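PDB 4BSZ: ankyrin repeat-containing protein YAR1 from Saccharomyces cerevisiae, which is required for a normal rate of cell proliferation and binds unfolded protein. Local coordinates for residues T94-H100 with I124-H130; A132-A136 with E145-L149. One frame throughout, in Å; residues are numbered along the deposited sequence.

Interaction 1. Residues T94-H100 with I124-H130; sequences TGNTALH and IRNKFGH
The side chains of Asn-126 and Asn-96 run alongside each other in the same direction, their amide planes turned 76° apart. At Asn-126, CB packs 3.4 Å from the carbonyl O of Gly-95, and CG sits between the backbone N and the carbonyl carbon (chi1 64°), which folds the amide back over its own turn. There OD1 accepts from Phe-128 N (2.8 Å), an Asx turn, and from His-130 N, the two donors arriving on opposite faces of the amide. Asn-126 ND2 donates to a lone pair of Asn-96 OD1 (3.0 Å), in that carbonyl's plane; Asn-96 ND2 bonds an acidic side chain of another protein. Lys-127 N gives a nearly straight bond to Thr-94 O (3.1 Å, 168°). His-100 NE2 donates to His-130 O (3.0 Å), whose other face takes Asn-126 N, while ND1 shares a hydrogen bond with Thr-97 OG1, the helix N-cap, fixing the ring's rotation. This Thr-His pairing is the signature of the ankyrin TPLH motif, here read as TALH. The contact joins the turns leading into helices 98-104 and 132-138, and Asn-96 O, hydrogen-bonded to His-57 NE2, ties it to helix 55-61.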
loop_
_atom_site.group_PDB
_atom_site.type_symbol
_atom_site.label_atom_id
_atom_site.label_comp_id
_atom_site.label_asym_id
_atom_site.label_seq_id
_atom_site.Cartn_x
_atom_site.Cartn_y
_atom_site.Cartn_z
ATOM N N THR B 94 24.520 30.242 -23.839
ATOM C CA THR B 94 23.742 29.091 -23.407
ATOM C C THR B 94 22.750 29.507 -22.307
ATOM O O THR B 94 21.912 28.713 -21.867
ATOM C CB THR B 94 24.687 27.962 -22.938
ATOM O OG1 THR B 94 25.732 27.797 -23.906
ATOM C CG2 THR B 94 23.951 26.643 -22.773
ATOM N N GLY B 95 22.844 30.766 -21.885
ATOM C CA GLY B 95 21.906 31.341 -20.935
ATOM C C GLY B 95 22.271 31.120 -19.478
ATOM O O GLY B 95 21.423 31.243 -18.592
ATOM N N ASN B 96 23.538 30.802 -19.226
ATOM C CA ASN B 96 23.995 30.493 -17.875
ATOM C C ASN B 96 24.652 31.679 -17.164
ATOM O O ASN B 96 25.450 32.410 -17.749
ATOM C CB ASN B 96 24.955 29.291 -17.886
ATOM C CG ASN B 96 24.245 27.968 -18.142
ATOM O OD1 ASN B 96 23.173 27.707 -17.600
ATOM N ND2 ASN B 96 24.853 27.124 -18.966
ATOM N N THR B 97 24.296 31.862 -15.897
ATOM C CA THR B 97 24.949 32.850 -15.057
ATOM C C THR B 97 26.198 32.220 -14.474
ATOM O O THR B 97 26.378 31.003 -14.561
ATOM C CB THR B 97 24.052 33.273 -13.890
ATOM O OG1 THR B 97 23.736 32.124 -13.094
ATOM C CG2 THR B 97 22.770 33.908 -14.409
ATOM N N ALA B 98 27.054 33.040 -13.876
ATOM C CA ALA B 98 28.186 32.512 -13.130
ATOM C C ALA B 98 27.678 31.586 -12.019
ATOM O O ALA B 98 28.297 30.562 -11.707
ATOM C CB ALA B 98 29.003 33.634 -12.548
ATOM N N LEU B 99 26.536 31.950 -11.443
ATOM C CA LEU B 99 25.941 31.176 -10.377
ATOM C C LEU B 99 25.661 29.755 -10.840
ATOM O O LEU B 99 25.956 28.796 -10.116
ATOM C CB LEU B 99 24.653 31.841 -9.915
ATOM C CG LEU B 99 23.987 31.255 -8.675
ATOM C CD1 LEU B 99 25.017 30.981 -7.584
ATOM C CD2 LEU B 99 22.923 32.214 -8.184
ATOM N N HIS B 100 25.092 29.621 -12.042
ATOM C CA HIS B 100 24.816 28.310 -12.635
ATOM C C HIS B 100 26.058 27.434 -12.618
ATOM O O HIS B 100 26.004 26.282 -12.207
ATOM C CB HIS B 100 24.349 28.448 -14.084
ATOM C CG HIS B 100 22.885 28.707 -14.233
ATOM N ND1 HIS B 100 22.348 29.979 -14.225
ATOM C CD2 HIS B 100 21.845 27.860 -14.413
ATOM C CE1 HIS B 100 21.040 29.902 -14.384
ATOM N NE2 HIS B 100 20.709 28.626 -14.499
ATOM N N ILE B 124 17.165 32.501 -12.473
ATOM C CA ILE B 124 17.379 32.719 -13.897
ATOM C C ILE B 124 17.389 31.362 -14.573
ATOM O O ILE B 124 18.077 30.444 -14.123
ATOM C CB ILE B 124 18.728 33.406 -14.197
ATOM C CG1 ILE B 124 18.887 34.704 -13.395
ATOM C CG2 ILE B 124 18.865 33.661 -15.688
ATOM C CD1 ILE B 124 18.121 35.867 -13.948
ATOM N N ARG B 125 16.611 31.236 -15.643
ATOM C CA ARG B 125 16.491 29.979 -16.361
ATOM C C ARG B 125 17.257 30.025 -17.664
ATOM O O ARG B 125 17.130 30.982 -18.422
ATOM C CB ARG B 125 15.025 29.696 -16.639
ATOM C CG ARG B 125 14.219 29.585 -15.385
ATOM C CD ARG B 125 13.456 28.295 -15.377
ATOM N NE ARG B 125 12.117 28.470 -15.923
ATOM C CZ ARG B 125 11.012 28.436 -15.186
ATOM N NH1 ARG B 125 11.100 28.219 -13.878
ATOM N NH2 ARG B 125 9.824 28.605 -15.757
ATOM N N ASN B 126 18.049 28.989 -17.931
ATOM C CA ASN B 126 18.851 28.930 -19.166
ATOM C C ASN B 126 18.092 28.432 -20.419
ATOM O O ASN B 126 16.886 28.168 -20.365
ATOM C CB ASN B 126 20.132 28.114 -18.942
ATOM C CG ASN B 126 19.855 26.653 -18.608
ATOM O OD1 ASN B 126 18.870 26.075 -19.056
ATOM N ND2 ASN B 126 20.738 26.049 -17.822
ATOM N N LYS B 127 18.811 28.290 -21.531
ATOM C CA LYS B 127 18.207 27.860 -22.798
ATOM C C LYS B 127 17.523 26.491 -22.704
ATOM O O LYS B 127 16.684 26.145 -23.547
ATOM C CB LYS B 127 19.242 27.846 -23.936
ATOM C CG LYS B 127 19.844 29.202 -24.286
ATOM C CD LYS B 127 18.807 30.168 -24.835
ATOM C CE LYS B 127 19.412 31.555 -25.059
ATOM N NZ LYS B 127 20.459 31.557 -26.118
ATOM N N PHE B 128 17.879 25.723 -21.677
ATOM C CA PHE B 128 17.296 24.396 -21.467
ATOM C C PHE B 128 16.208 24.413 -20.395
ATOM O O PHE B 128 15.582 23.392 -20.122
ATOM C CB PHE B 128 18.383 23.377 -21.107
ATOM C CG PHE B 128 19.565 23.412 -22.024
ATOM C CD1 PHE B 128 19.427 23.091 -23.364
ATOM C CD2 PHE B 128 20.817 23.775 -21.551
ATOM C CE1 PHE B 128 20.513 23.128 -24.221
ATOM C CE2 PHE B 128 21.918 23.815 -22.405
ATOM C CZ PHE B 128 21.761 23.492 -23.745
ATOM N N GLY B 129 15.998 25.575 -19.785
ATOM C CA GLY B 129 14.920 25.760 -18.829
ATOM C C GLY B 129 15.313 25.576 -17.382
ATOM O O GLY B 129 14.456 25.571 -16.510
ATOM N N HIS B 130 16.609 25.432 -17.122
ATOM C CA HIS B 130 17.097 25.145 -15.774
ATOM C C HIS B 130 17.668 26.366 -15.055
ATOM O O HIS B 130 18.346 27.202 -15.665
ATOM C CB HIS B 130 18.154 24.039 -15.828
ATOM C CG HIS B 130 17.670 22.764 -16.453
ATOM N ND1 HIS B 130 16.468 22.175 -16.107
ATOM C CD2 HIS B 130 18.231 21.957 -17.380
ATOM C CE1 HIS B 130 16.313 21.063 -16.804
ATOM N NE2 HIS B 130 17.367 20.904 -17.581
#

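Interaction 2. Residues A132-A136 with E145-L149; sequences AIFEA and ETYFL
Ala-136 and Glu-145 bring the two helix segments closest, their CA atoms 5.5 Å apart; 132-136 and 145-149 run roughly antiparallel (148°), with axes 9.5 Å apart at closest approach. Phe-148 spans the gap near the start of helix 132-138. With CG beside its backbone N and anti to the carbonyl carbon (chi1 -79°), its ring leans across to three residues of the other helix. Ile-133 extends CD1 obliquely to the root of that side chain, 3.5 Å from Phe-148 CB and 3.6 Å from CG. Farther out, Phe-148 CZ meets Ala-132 CB at 4.0 Å, while Phe-148 CE2 lies 4.2 Å from Ala-136 CB, so two methyls a helical turn apart bear on the far end of the ring. Two antiparallel helices joined by a short turn are the building element of the ankyrin fold, and these are the last two modelled helices of the stack. An alanine in place of Phe-148 would keep the CB beside Ile-133 CD1 but is likely to open a gap where the ring had been, with the methyls of Ala-132 and Ala-136 losing the ring they share. Phe-148 also touches Val-111 of helix 108-117, Ser-103 of helix 98-104 and Pro-122. Glu-145 fills the other part of the contact: its chain bends at chi2 (65°) and brings the carboxylate back across Ile-133 at about a right angle, with OE2 3.5 Å from Ile-133 CG2. OE1 of the same group lies beside Ala-136 CB and in the plane of the Phe-148 ring, at its edge. A basic side chain of another protein packs on Glu-145, and Leu-149 O is hydrogen-bonded to a basic side chain of that protein.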
loop_
_atom_site.group_PDB
_atom_site.type_symbol
_atom_site.label_atom_id
_atom_site.label_comp_id
_atom_site.label_asym_id
_atom_site.label_seq_id
_atom_site.Cartn_x
_atom_site.Cartn_y
_atom_site.Cartn_z
ATOM N N ALA B 132 19.784 27.797 -11.303
ATOM C CA ALA B 132 20.856 27.337 -10.429
ATOM C C ALA B 132 20.378 26.271 -9.424
ATOM O O ALA B 132 21.097 25.306 -9.153
ATOM C CB ALA B 132 21.504 28.505 -9.720
ATOM N N ILE B 133 19.166 26.444 -8.897
ATOM C CA ILE B 133 18.565 25.470 -7.984
ATOM C C ILE B 133 18.553 24.053 -8.562
ATOM O O ILE B 133 18.932 23.095 -7.896
ATOM C CB ILE B 133 17.111 25.826 -7.630
ATOM C CG1 ILE B 133 16.966 27.315 -7.289
ATOM C CG2 ILE B 133 16.628 24.955 -6.488
ATOM C CD1 ILE B 133 17.401 27.674 -5.898
ATOM N N PHE B 134 18.099 23.926 -9.803
ATOM C CA PHE B 134 18.107 22.644 -10.488
ATOM C C PHE B 134 19.535 22.133 -10.654
ATOM O O PHE B 134 19.823 20.989 -10.309
ATOM C CB PHE B 134 17.435 22.769 -11.853
ATOM C CG PHE B 134 17.482 21.507 -12.672
ATOM C CD1 PHE B 134 18.563 21.244 -13.518
ATOM C CD2 PHE B 134 16.442 20.583 -12.606
ATOM C CE1 PHE B 134 18.612 20.076 -14.279
ATOM C CE2 PHE B 134 16.481 19.421 -13.356
ATOM C CZ PHE B 134 17.573 19.168 -14.201
ATOM N N GLU B 135 20.415 22.985 -11.190
ATOM C CA GLU B 135 21.770 22.575 -11.567
ATOM C C GLU B 135 22.520 21.982 -10.383
ATOM O O GLU B 135 23.189 20.954 -10.517
ATOM C CB GLU B 135 22.575 23.733 -12.181
ATOM C CG GLU B 135 22.139 24.162 -13.596
ATOM C CD GLU B 135 22.412 23.116 -14.688
ATOM O OE1 GLU B 135 23.082 22.093 -14.412
ATOM O OE2 GLU B 135 21.950 23.325 -15.835
ATOM N N ALA B 136 22.398 22.628 -9.227
ATOM C CA ALA B 136 23.035 22.140 -8.012
ATOM C C ALA B 136 22.599 20.708 -7.727
ATOM O O ALA B 136 23.431 19.820 -7.543
ATOM C CB ALA B 136 22.699 23.036 -6.841
ATOM N N GLU B 145 22.759 22.948 -2.652
ATOM C CA GLU B 145 21.318 22.835 -2.790
ATOM C C GLU B 145 20.604 23.119 -1.478
ATOM O O GLU B 145 19.557 23.769 -1.454
ATOM C CB GLU B 145 20.931 21.458 -3.343
ATOM C CG GLU B 145 19.436 21.261 -3.561
ATOM C CD GLU B 145 18.843 22.171 -4.640
ATOM O OE1 GLU B 145 19.568 22.986 -5.248
ATOM O OE2 GLU B 145 17.626 22.064 -4.884
ATOM N N THR B 146 21.180 22.649 -0.381
ATOM C CA THR B 146 20.552 22.850 0.912
ATOM C C THR B 146 20.613 24.326 1.282
ATOM O O THR B 146 19.692 24.857 1.907
ATOM C CB THR B 146 21.178 21.967 1.989
ATOM O OG1 THR B 146 21.054 20.594 1.597
ATOM C CG2 THR B 146 20.466 22.159 3.312
ATOM N N TYR B 147 21.684 24.995 0.861
ATOM C CA TYR B 147 21.826 26.432 1.090
ATOM C C TYR B 147 20.720 27.209 0.383
ATOM O O TYR B 147 20.137 28.133 0.953
ATOM C CB TYR B 147 23.195 26.931 0.616
ATOM C CG TYR B 147 23.241 28.431 0.430
ATOM C CD1 TYR B 147 23.381 29.283 1.518
ATOM C CD2 TYR B 147 23.134 28.995 -0.832
ATOM C CE1 TYR B 147 23.412 30.650 1.351
ATOM C CE2 TYR B 147 23.161 30.360 -1.009
ATOM C CZ TYR B 147 23.303 31.186 0.083
ATOM O OH TYR B 147 23.337 32.558 -0.102
ATOM N N PHE B 148 20.452 26.836 -0.867
ATOM C CA PHE B 148 19.406 27.474 -1.652
ATOM C C PHE B 148 18.044 27.332 -0.969
ATOM O O PHE B 148 17.291 28.295 -0.855
ATOM C CB PHE B 148 19.347 26.876 -3.064
ATOM C CG PHE B 148 20.410 27.394 -4.009
ATOM C CD1 PHE B 148 20.915 28.678 -3.889
ATOM C CD2 PHE B 148 20.888 26.589 -5.036
ATOM C CE1 PHE B 148 21.889 29.141 -4.768
ATOM C CE2 PHE B 148 21.863 27.049 -5.914
ATOM C CZ PHE B 148 22.362 28.320 -5.780
ATOM N N LEU B 149 17.734 26.131 -0.504
ATOM C CA LEU B 149 16.410 25.870 0.049
ATOM C C LEU B 149 16.139 26.581 1.389
ATOM O O LEU B 149 14.976 26.807 1.749
ATOM C CB LEU B 149 16.147 24.357 0.139
ATOM C CG LEU B 149 16.231 23.581 -1.189
ATOM C CD1 LEU B 149 15.993 22.102 -0.973
ATOM C CD2 LEU B 149 15.255 24.119 -2.212
#

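Interactions 1 and 2 follow one another along the chain, their centres about 13 Å apart, and they touch directly. Leu-99 CG of 94-100 meets Ala-132 CB at 3.8 Å, so the methyl that Phe-148 touches in interaction 2 is also packed against helix 98-104. Glu-135, on the same helix as Ala-132, faces back to interaction 1: its CG is 3.8 Å from His-100 CD2, and its OE2 lies 3.6 Å from Asn-126 ND2, a packing distance. Helix 132-138 is thus packed between the turns of interaction 1 and helix 142-151. Another protein's chain comes within reach of both contacts.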